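Local coordinates for Alpha/beta hydrolase fold protein (Chitinophaga pinensis, PDB 4PW0) that is probably a hydrolase of the alpha/beta hydrolase fold, with a serine nucleophile and a Ser-His-Asp triad likely, its natural substrate not established, at residues R128-V133 with I222-F227; I37-F42 with D105-S110; D91-I96 with Q117-I122. All coordinates share one frame; numbering follows the deposited sequence. Where two conformers were deposited one is given.

Contacts 1 and 2 lie within the central sheet, and contact 3 joins two helices packed over one of its faces. The centres of contacts 1 and 2 are about 10 Å apart, because strand 127-133 lies directly beside strand 104-109; Arg-128 NH2 and Asp-105 OD2 join them by a salt bridge of 2.7 Å at the start of these strands. The centre of contact 3 is about 11 Å from that of contact 2 and about 14 Å from that of contact 1. Met-119 CE reaches down to Phe-42 CE2 at 3.6 Å, and Ala-120 CB meets Ile-130 CD1, also at 3.6 Å. Strand 104-109 leads into Ser-110, the probable nucleophile, and helix 111-122 begins right after it.

Contact 1 of 3, residues R128-V133 with I222-F227; sequences RKIIIV and IQHPVF
Ile-130 lies beside Val-226 and Ile-131 beside Phe-227, CA atoms 4.7 Å apart in both pairs, where strands 127-133 and 226-231 run parallel in the central sheet of the alpha/beta hydrolase fold. Ile-130 bonds in the two directions usual for parallel strands: its N donates to Pro-225 O at 3.0 Å and its O accepts from Phe-227 N at 2.8 Å. The next rung, Ile-132 N to Phe-227 O at 2.9 Å, is the straightest of the three (166°). Pro-225 suits the entrance to the strand, since it can accept through its carbonyl but has no N-H to give; its CD faces Arg-128 O instead.

Beta-branched residues fit these extended backbones and fill both faces of the sheet. On the face of Ile-130 and Val-226, which helix 111-122 covers, Ile-130 CD1 reaches His-224 CB at 3.8 Å and Ile-222 CG2 at 4.0 Å, while Val-226 CG1 meets Ile-132 CD1 at 3.9 Å. On the other face, under helix 269-282, Ile-131 CG2 comes obliquely to CD2 of the Phe-227 ring. His-224 keeps its ring beside its own backbone N (chi1 -56°); NE2 is tied to Pro-124 O, and the ring's edge is turned to the other strand, with CD2 lying 3.4 Å from Arg-128 O near the ring plane.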
loop_
_atom_site.group_PDB
_atom_site.type_symbol
_atom_site.label_atom_id
_atom_site.label_comp_id
_atom_site.label_asym_id
_atom_site.label_seq_id
_atom_site.Cartn_x
_atom_site.Cartn_y
_atom_site.Cartn_z
ATOM N N ARG A 128 -16.533 7.877 9.449
ATOM C CA ARG A 128 -15.226 8.174 9.955
ATOM C C ARG A 128 -14.144 7.873 8.890
ATOM O O ARG A 128 -13.586 8.811 8.306
ATOM C CB ARG A 128 -14.993 7.441 11.258
ATOM C CG ARG A 128 -13.685 7.849 11.898
ATOM C CD ARG A 128 -13.323 7.044 13.139
ATOM N NE ARG A 128 -13.072 5.642 12.839
ATOM C CZ ARG A 128 -12.243 4.850 13.511
ATOM N NH1 ARG A 128 -11.566 5.300 14.575
ATOM N NH2 ARG A 128 -12.064 3.590 13.098
ATOM N N LYS A 129 -13.877 6.581 8.644
ATOM C CA LYS A 129 -12.857 6.212 7.645
ATOM C C LYS A 129 -13.507 5.392 6.537
ATOM O O LYS A 129 -14.536 4.736 6.736
ATOM C CB LYS A 129 -11.760 5.371 8.302
ATOM C CG LYS A 129 -11.008 6.128 9.411
ATOM C CD LYS A 129 -9.853 5.316 9.983
ATOM C CE LYS A 129 -9.225 5.946 11.169
ATOM N NZ LYS A 129 -8.092 5.260 11.777
ATOM N N ILE A 130 -12.844 5.416 5.384
ATOM C CA ILE A 130 -13.369 4.796 4.164
ATOM C C ILE A 130 -12.324 3.853 3.564
ATOM O O ILE A 130 -11.160 4.229 3.410
ATOM C CB ILE A 130 -13.682 5.884 3.122
ATOM C CG1 ILE A 130 -14.654 6.921 3.698
ATOM C CG2 ILE A 130 -14.170 5.314 1.808
ATOM C CD1 ILE A 130 -14.858 8.108 2.775
ATOM N N ILE A 131 -12.773 2.650 3.177
ATOM C CA ILE A 131 -11.953 1.716 2.386
ATOM C C ILE A 131 -12.661 1.493 1.051
ATOM O O ILE A 131 -13.853 1.179 1.039
ATOM C CB ILE A 131 -11.770 0.379 3.106
ATOM C CG1 ILE A 131 -11.154 0.595 4.484
ATOM C CG2 ILE A 131 -10.924 -0.565 2.255
ATOM C CD1 ILE A 131 -11.558 -0.465 5.483
ATOM N N ILE A 132 -11.923 1.657 -0.051
ATOM C CA ILE A 132 -12.417 1.466 -1.405
ATOM C C ILE A 132 -11.573 0.364 -2.030
ATOM O O ILE A 132 -10.353 0.508 -2.110
ATOM C CB ILE A 132 -12.333 2.741 -2.258
ATOM C CG1 ILE A 132 -13.177 3.843 -1.663
ATOM C CG2 ILE A 132 -12.721 2.437 -3.708
ATOM C CD1 ILE A 132 -12.973 5.192 -2.304
ATOM N N VAL A 133 -12.231 -0.694 -2.490
ATOM C CA VAL A 133 -11.544 -1.821 -3.145
ATOM C C VAL A 133 -12.098 -1.969 -4.549
ATOM O O VAL A 133 -13.317 -2.024 -4.724
ATOM C CB VAL A 133 -11.729 -3.135 -2.389
ATOM C CG1 VAL A 133 -10.950 -4.251 -3.048
ATOM C CG2 VAL A 133 -11.370 -2.965 -0.920
ATOM N N ILE A 222 -13.851 14.975 -0.628
ATOM C CA ILE A 222 -13.995 13.932 0.373
ATOM C C ILE A 222 -12.758 14.008 1.271
ATOM O O ILE A 222 -11.665 13.649 0.855
ATOM C CB ILE A 222 -14.106 12.547 -0.294
ATOM C CG1 ILE A 222 -15.453 12.414 -1.032
ATOM C CG2 ILE A 222 -13.922 11.467 0.741
ATOM C CD1 ILE A 222 -15.575 11.175 -1.887
ATOM N N GLN A 223 -12.946 14.522 2.487
ATOM C CA GLN A 223 -11.821 14.824 3.361
ATOM C C GLN A 223 -11.429 13.723 4.315
ATOM O O GLN A 223 -10.390 13.805 4.963
ATOM C CB GLN A 223 -12.091 16.110 4.121
ATOM C CG GLN A 223 -12.245 17.300 3.191
ATOM C CD GLN A 223 -12.332 18.586 3.954
ATOM O OE1 GLN A 223 -13.358 18.898 4.519
ATOM N NE2 GLN A 223 -11.247 19.317 3.987
ATOM N N HIS A 224 -12.239 12.665 4.376
ATOM C CA HIS A 224 -12.008 11.567 5.274
ATOM C C HIS A 224 -10.709 10.826 4.968
ATOM O O HIS A 224 -10.261 10.830 3.826
ATOM C CB HIS A 224 -13.107 10.517 5.128
ATOM C CG HIS A 224 -14.482 11.056 5.319
ATOM N ND1 HIS A 224 -15.097 11.861 4.386
ATOM C CD2 HIS A 224 -15.365 10.877 6.326
ATOM C CE1 HIS A 224 -16.292 12.196 4.844
ATOM N NE2 HIS A 224 -16.479 11.604 6.006
ATOM N N PRO A 225 -10.118 10.172 5.967
ATOM C CA PRO A 225 -9.067 9.189 5.631
ATOM C C PRO A 225 -9.650 8.067 4.744
ATOM O O PRO A 225 -10.723 7.526 5.044
ATOM C CB PRO A 225 -8.654 8.630 6.982
ATOM C CG PRO A 225 -9.243 9.556 8.010
ATOM C CD PRO A 225 -10.477 10.110 7.381
ATOM N N VAL A 226 -8.932 7.747 3.672
ATOM C CA VAL A 226 -9.364 6.716 2.734
ATOM C C VAL A 226 -8.224 5.747 2.518
ATOM O O VAL A 226 -7.054 6.158 2.394
ATOM C CB VAL A 226 -9.791 7.319 1.369
ATOM C CG1 VAL A 226 -10.341 6.239 0.436
ATOM C CG2 VAL A 226 -10.853 8.398 1.573
ATOM N N PHE A 227 -8.565 4.464 2.384
ATOM C CA PHE A 227 -7.592 3.449 2.003
ATOM C C PHE A 227 -8.102 2.821 0.713
ATOM O O PHE A 227 -9.218 2.251 0.697
ATOM C CB PHE A 227 -7.507 2.421 3.107
ATOM C CG PHE A 227 -6.599 1.264 2.828
ATOM C CD1 PHE A 227 -5.424 1.430 2.086
ATOM C CD2 PHE A 227 -6.906 0.016 3.314
ATOM C CE1 PHE A 227 -4.550 0.369 1.884
ATOM C CE2 PHE A 227 -6.035 -1.044 3.126
ATOM C CZ PHE A 227 -4.886 -0.879 2.380
#

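Contact 2 of 3, residues I37-F42 with D105-S110; sequences IPLICF and DVLGFS
The strand that carries the probable nucleophile elbow, 104-109, is joined here to strand 39-42, Leu-39 facing Asp-105 and Phe-42 facing Gly-108 in parallel register. Five backbone hydrogen bonds tie them, from Asp-105 N with Pro-38 O, through Ile-40 N with Asp-105 O (2.8 Å), to Phe-109 N with Phe-42 O (3.0 Å). Pro-38 lacks an N-H but can still accept through its carbonyl just ahead of the strand.

On one face Leu-39 CD1 lies 3.7 Å from Asp-105 CB and 4.0 Å from Leu-107 CB, an apolar lid on the buried aspartate's methylene. The carboxylate itself is turned to polar partners: a water donates to Asp-105 OD2 at 2.6 Å and to Ile-37 O at 2.9 Å, and Arg-128 and the backbone N of Lys-129 hold it from the next strand, probably stabilising its negative charge.

On the opposite face the Phe-42 ring turns back along its own strand (chi1 -59°), CG beside the backbone N, with its CD1/CE1 edge toward the neighbour. CE1 rests 3.7 Å from Val-106 CG1, and the ring edge at CD1 meets Leu-107 O at 3.5 Å, nearly in plane. Gly-108, paired with Phe-42, opens the probable GxSxG motif, where small residues suit the tight turn from strand to helix. Ser-110 then turns sharply (phi 64°, psi -122°) just before helix 111-122, the strained nucleophile elbow expected of alpha/beta hydrolases.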
loop_
_atom_site.group_PDB
_atom_site.type_symbol
_atom_site.label_atom_id
_atom_site.label_comp_id
_atom_site.label_asym_id
_atom_site.label_seq_id
_atom_site.Cartn_x
_atom_site.Cartn_y
_atom_site.Cartn_z
ATOM N N ILE A 37 -17.847 1.962 16.951
ATOM C CA ILE A 37 -17.706 2.434 15.565
ATOM C C ILE A 37 -17.619 1.183 14.677
ATOM O O ILE A 37 -16.522 0.667 14.414
ATOM C CB ILE A 37 -16.505 3.345 15.344
ATOM C CG1 ILE A 37 -16.550 4.542 16.302
ATOM C CG2 ILE A 37 -16.473 3.844 13.907
ATOM C CD1 ILE A 37 -15.244 5.293 16.354
ATOM N N PRO A 38 -18.778 0.688 14.237
ATOM C CA PRO A 38 -18.775 -0.520 13.419
ATOM C C PRO A 38 -18.223 -0.207 12.000
ATOM O O PRO A 38 -18.188 0.957 11.579
ATOM C CB PRO A 38 -20.256 -0.905 13.326
ATOM C CG PRO A 38 -20.957 -0.063 14.340
ATOM C CD PRO A 38 -20.151 1.179 14.492
ATOM N N LEU A 39 -17.838 -1.281 11.300
ATOM C CA LEU A 39 -17.452 -1.196 9.885
ATOM C C LEU A 39 -18.627 -1.737 9.091
ATOM O O LEU A 39 -19.010 -2.917 9.235
ATOM C CB LEU A 39 -16.232 -2.068 9.646
ATOM C CG LEU A 39 -15.782 -2.125 8.194
ATOM C CD1 LEU A 39 -15.345 -0.761 7.677
ATOM C CD2 LEU A 39 -14.669 -3.152 8.039
ATOM N N ILE A 40 -19.194 -0.892 8.248
ATOM C CA ILE A 40 -20.296 -1.290 7.357
ATOM C C ILE A 40 -19.711 -1.594 5.963
ATOM O O ILE A 40 -18.980 -0.785 5.412
ATOM C CB ILE A 40 -21.356 -0.185 7.171
ATOM C CG1 ILE A 40 -21.749 0.472 8.506
ATOM C CG2 ILE A 40 -22.586 -0.731 6.444
ATOM C CD1 ILE A 40 -22.330 -0.487 9.514
ATOM N N CYS A 41 -20.051 -2.751 5.435
ATOM C CA CYS A 41 -19.492 -3.281 4.196
ATOM C C CYS A 41 -20.510 -3.262 3.077
ATOM O O CYS A 41 -21.676 -3.639 3.270
ATOM C CB CYS A 41 -18.967 -4.711 4.405
ATOM S SG CYS A 41 -17.689 -4.826 5.660
ATOM N N PHE A 42 -20.068 -2.861 1.896
ATOM C CA PHE A 42 -20.906 -2.651 0.724
ATOM C C PHE A 42 -20.407 -3.504 -0.425
ATOM O O PHE A 42 -19.251 -3.398 -0.818
ATOM C CB PHE A 42 -20.943 -1.176 0.304
ATOM C CG PHE A 42 -21.458 -0.246 1.378
ATOM C CD1 PHE A 42 -20.664 0.114 2.450
ATOM C CD2 PHE A 42 -22.737 0.291 1.287
ATOM C CE1 PHE A 42 -21.121 0.985 3.441
ATOM C CE2 PHE A 42 -23.196 1.151 2.280
ATOM C CZ PHE A 42 -22.408 1.470 3.356
ATOM N N ASP A 105 -17.374 3.345 10.154
ATOM C CA ASP A 105 -16.436 3.237 9.042
ATOM C C ASP A 105 -17.152 2.477 7.918
ATOM O O ASP A 105 -18.117 1.742 8.147
ATOM C CB ASP A 105 -15.203 2.454 9.473
ATOM C CG ASP A 105 -14.401 3.162 10.547
ATOM O OD1 ASP A 105 -14.253 4.421 10.487
ATOM O OD2 ASP A 105 -13.840 2.437 11.404
ATOM N N VAL A 106 -16.620 2.622 6.690
ATOM C CA VAL A 106 -17.202 1.925 5.539
ATOM C C VAL A 106 -16.117 1.232 4.711
ATOM O O VAL A 106 -15.006 1.730 4.587
ATOM C CB VAL A 106 -18.026 2.855 4.629
ATOM C CG1 VAL A 106 -19.193 3.440 5.405
ATOM C CG2 VAL A 106 -17.184 3.981 4.037
ATOM N N LEU A 107 -16.529 0.101 4.127
ATOM C CA LEU A 107 -15.679 -0.648 3.181
ATOM C C LEU A 107 -16.555 -0.942 1.971
ATOM O O LEU A 107 -17.590 -1.592 2.089
ATOM C CB LEU A 107 -15.192 -1.954 3.813
ATOM C CG LEU A 107 -14.296 -2.879 2.951
ATOM C CD1 LEU A 107 -13.693 -3.938 3.870
ATOM C CD2 LEU A 107 -15.068 -3.541 1.918
ATOM N N GLY A 108 -16.162 -0.456 0.799
ATOM C CA GLY A 108 -16.937 -0.672 -0.400
ATOM C C GLY A 108 -16.076 -1.380 -1.445
ATOM O O GLY A 108 -15.001 -0.886 -1.793
ATOM N N PHE A 109 -16.613 -2.487 -1.980
ATOM C CA PHE A 109 -15.953 -3.230 -3.054
ATOM C C PHE A 109 -16.757 -3.067 -4.341
ATOM O O PHE A 109 -17.953 -3.344 -4.364
ATOM C CB PHE A 109 -15.879 -4.707 -2.645
ATOM C CG PHE A 109 -15.301 -5.647 -3.711
ATOM C CD1 PHE A 109 -14.238 -5.260 -4.498
ATOM C CD2 PHE A 109 -15.803 -6.939 -3.861
ATOM C CE1 PHE A 109 -13.710 -6.116 -5.454
ATOM C CE2 PHE A 109 -15.252 -7.807 -4.780
ATOM C CZ PHE A 109 -14.204 -7.387 -5.588
ATOM N N SER A 110 -16.099 -2.596 -5.413
ATOM C CA SER A 110 -16.672 -2.537 -6.765
ATOM C C SER A 110 -17.883 -1.558 -6.722
ATOM O O SER A 110 -17.691 -0.408 -6.301
ATOM C CB SER A 110 -16.983 -3.937 -7.244
ATOM O OG SER A 110 -17.523 -3.855 -8.558
HETATM O O HOH W 1 -14.483 0.120 12.431
#

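Contact 3 of 3, residues D91-I96 with Q117-I122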
loop_
_atom_site.group_PDB
_atom_site.type_symbol
_atom_site.label_atom_id
_atom_site.label_comp_id
_atom_site.label_asym_id
_atom_site.label_seq_id
_atom_site.Cartn_x
_atom_site.Cartn_y
_atom_site.Cartn_z
ATOM N N ASP A 91 -30.917 4.240 0.201
ATOM C CA ASP A 91 -31.465 3.009 0.766
ATOM C C ASP A 91 -30.555 2.441 1.857
ATOM O O ASP A 91 -30.987 2.054 2.954
ATOM C CB ASP A 91 -31.726 1.959 -0.304
ATOM C CG ASP A 91 -32.822 2.376 -1.319
ATOM O OD1 ASP A 91 -33.669 3.286 -0.960
ATOM O OD2 ASP A 91 -32.875 1.797 -2.435
ATOM N N ALA A 92 -29.251 2.406 1.584
ATOM C CA ALA A 92 -28.344 1.943 2.590
ATOM C C ALA A 92 -28.406 2.772 3.864
ATOM O O ALA A 92 -28.336 2.258 4.961
ATOM C CB ALA A 92 -26.898 1.903 2.066
ATOM N N LEU A 93 -28.508 4.082 3.708
ATOM C CA LEU A 93 -28.591 4.960 4.849
ATOM C C LEU A 93 -29.852 4.724 5.681
ATOM O O LEU A 93 -29.773 4.751 6.906
ATOM C CB LEU A 93 -28.523 6.415 4.385
ATOM C CG LEU A 93 -27.127 6.936 4.044
ATOM C CD1 LEU A 93 -27.230 8.255 3.268
ATOM C CD2 LEU A 93 -26.292 7.088 5.294
ATOM N N GLU A 94 -30.981 4.437 5.034
ATOM C CA GLU A 94 -32.212 4.161 5.809
ATOM C C GLU A 94 -32.007 2.884 6.638
ATOM O O GLU A 94 -32.417 2.797 7.791
ATOM C CB GLU A 94 -33.480 4.133 4.926
ATOM C CG GLU A 94 -33.745 2.888 4.091
ATOM C CD GLU A 94 -35.082 2.850 3.357
ATOM O OE1 GLU A 94 -35.858 3.836 3.446
ATOM O OE2 GLU A 94 -35.342 1.834 2.659
ATOM N N PHE A 95 -31.331 1.898 6.064
ATOM C CA PHE A 95 -31.023 0.658 6.748
ATOM C C PHE A 95 -30.109 0.876 7.930
ATOM O O PHE A 95 -30.389 0.396 9.031
ATOM C CB PHE A 95 -30.407 -0.355 5.751
ATOM C CG PHE A 95 -29.657 -1.475 6.399
ATOM C CD1 PHE A 95 -30.300 -2.456 7.133
ATOM C CD2 PHE A 95 -28.264 -1.537 6.293
ATOM C CE1 PHE A 95 -29.579 -3.453 7.750
ATOM C CE2 PHE A 95 -27.553 -2.527 6.911
ATOM C CZ PHE A 95 -28.206 -3.485 7.664
ATOM N N ILE A 96 -29.002 1.580 7.718
ATOM C CA ILE A 96 -27.988 1.741 8.748
ATOM C C ILE A 96 -28.585 2.551 9.912
ATOM O O ILE A 96 -28.394 2.219 11.086
ATOM C CB ILE A 96 -26.770 2.466 8.166
ATOM C CG1 ILE A 96 -26.089 1.596 7.094
ATOM C CG2 ILE A 96 -25.807 2.831 9.266
ATOM C CD1 ILE A 96 -25.135 2.388 6.217
ATOM N N GLN A 117 -18.243 6.343 -1.800
ATOM C CA GLN A 117 -17.841 7.695 -2.245
ATOM C C GLN A 117 -19.050 8.650 -2.195
ATOM O O GLN A 117 -18.956 9.751 -1.676
ATOM C CB GLN A 117 -17.310 7.677 -3.648
ATOM C CG GLN A 117 -15.980 6.968 -3.841
ATOM C CD GLN A 117 -15.633 6.881 -5.309
ATOM O OE1 GLN A 117 -15.397 7.905 -5.959
ATOM N NE2 GLN A 117 -15.560 5.671 -5.826
ATOM N N TYR A 118 -20.172 8.213 -2.757
ATOM C CA TYR A 118 -21.361 9.039 -2.790
ATOM C C TYR A 118 -21.847 9.316 -1.362
ATOM O O TYR A 118 -22.247 10.448 -1.028
ATOM C CB TYR A 118 -22.444 8.411 -3.674
ATOM C CG TYR A 118 -23.524 9.408 -4.021
ATOM C CD1 TYR A 118 -23.280 10.393 -4.949
ATOM C CD2 TYR A 118 -24.733 9.413 -3.388
ATOM C CE1 TYR A 118 -24.217 11.367 -5.246
ATOM C CE2 TYR A 118 -25.695 10.400 -3.676
ATOM C CZ TYR A 118 -25.438 11.346 -4.606
ATOM O OH TYR A 118 -26.393 12.316 -4.890
HETATM N N MSE A 119 -21.818 8.312 -0.499
HETATM C CA MSE A 119 -22.246 8.469 0.897
HETATM C C MSE A 119 -21.394 9.465 1.627
HETATM O O MSE A 119 -21.896 10.269 2.435
HETATM C CB MSE A 119 -22.217 7.124 1.644
HETATM C CG MSE A 119 -23.029 7.166 2.937
HETATM SE SE MSE A 119 -23.050 5.463 3.863
HETATM C CE MSE A 119 -24.297 4.606 2.676
ATOM N N ALA A 120 -20.092 9.435 1.383
ATOM C CA ALA A 120 -19.209 10.385 2.024
ATOM C C ALA A 120 -19.499 11.813 1.563
ATOM O O ALA A 120 -19.281 12.783 2.341
ATOM C CB ALA A 120 -17.749 10.021 1.715
ATOM N N HIS A 121 -19.950 11.953 0.334
ATOM C CA HIS A 121 -20.361 13.233 -0.200
ATOM C C HIS A 121 -21.635 13.775 0.451
ATOM O O HIS A 121 -21.670 14.952 0.899
ATOM C CB HIS A 121 -20.518 13.204 -1.728
ATOM C CG HIS A 121 -21.097 14.460 -2.280
ATOM N ND1 HIS A 121 -20.495 15.685 -2.114
ATOM C CD2 HIS A 121 -22.247 14.685 -2.957
ATOM C CE1 HIS A 121 -21.251 16.620 -2.670
ATOM N NE2 HIS A 121 -22.318 16.039 -3.194
ATOM N N ILE A 122 -22.655 12.918 0.564
ATOM C CA ILE A 122 -23.947 13.388 1.059
ATOM C C ILE A 122 -24.099 13.383 2.573
ATOM O O ILE A 122 -24.937 14.147 3.120
ATOM C CB ILE A 122 -25.159 12.709 0.372
ATOM C CG1 ILE A 122 -25.275 11.225 0.683
ATOM C CG2 ILE A 122 -25.152 13.015 -1.123
ATOM C CD1 ILE A 122 -26.613 10.628 0.267
#
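Leu-93 and Met-119 carry this contact between helices 85-98 and 111-122, whose local axes cross at 72° and come no nearer than 11.7 Å. At that separation the backbones stay well apart, and the gap is spanned mainly by the long Met-119 chain, met by Leu-93; everything that meets is apolar.

Along segment 117-122 the first residue to reach across is Met-119, present as selenomethionine. Its CG stands anti to the backbone N (chi1 -163°) and the chain runs straight out to SE, then bends at its last torsion (chi3 -75°), which lays the terminal methyl among three side chains of the other helix. CE lies 3.8 Å from Ala-92 CB, 3.9 Å from Leu-93 CG and 4.3 Å from Ile-96 CD1. The chains of Leu-93 and Met-119 lie antiparallel, each passing the other, which brings Leu-93 CD2 to 3.9 Å from Met-119 SE. Alanine suits position 92 because its short methyl lets CE come in close to that helix, whereas Leu-93 runs along the methionine chain from CG to CE and Ile-96 reaches only the terminal methyl.

One turn after Met-119, Ile-122 completes the contact: its CD1 meets Leu-93 CD1 at 3.9 Å, crossing it at a slant. CD1 of Leu-93 thus goes to Ile-122 and CD2 to Met-119. Beneath the pair, Phe-42 of the sheet touches Ala-92 and Ile-96. Two helices, one before and one after the nucleophile strand, meeting at a steep angle on the same face of the sheet, are typical of the alpha/beta hydrolase fold.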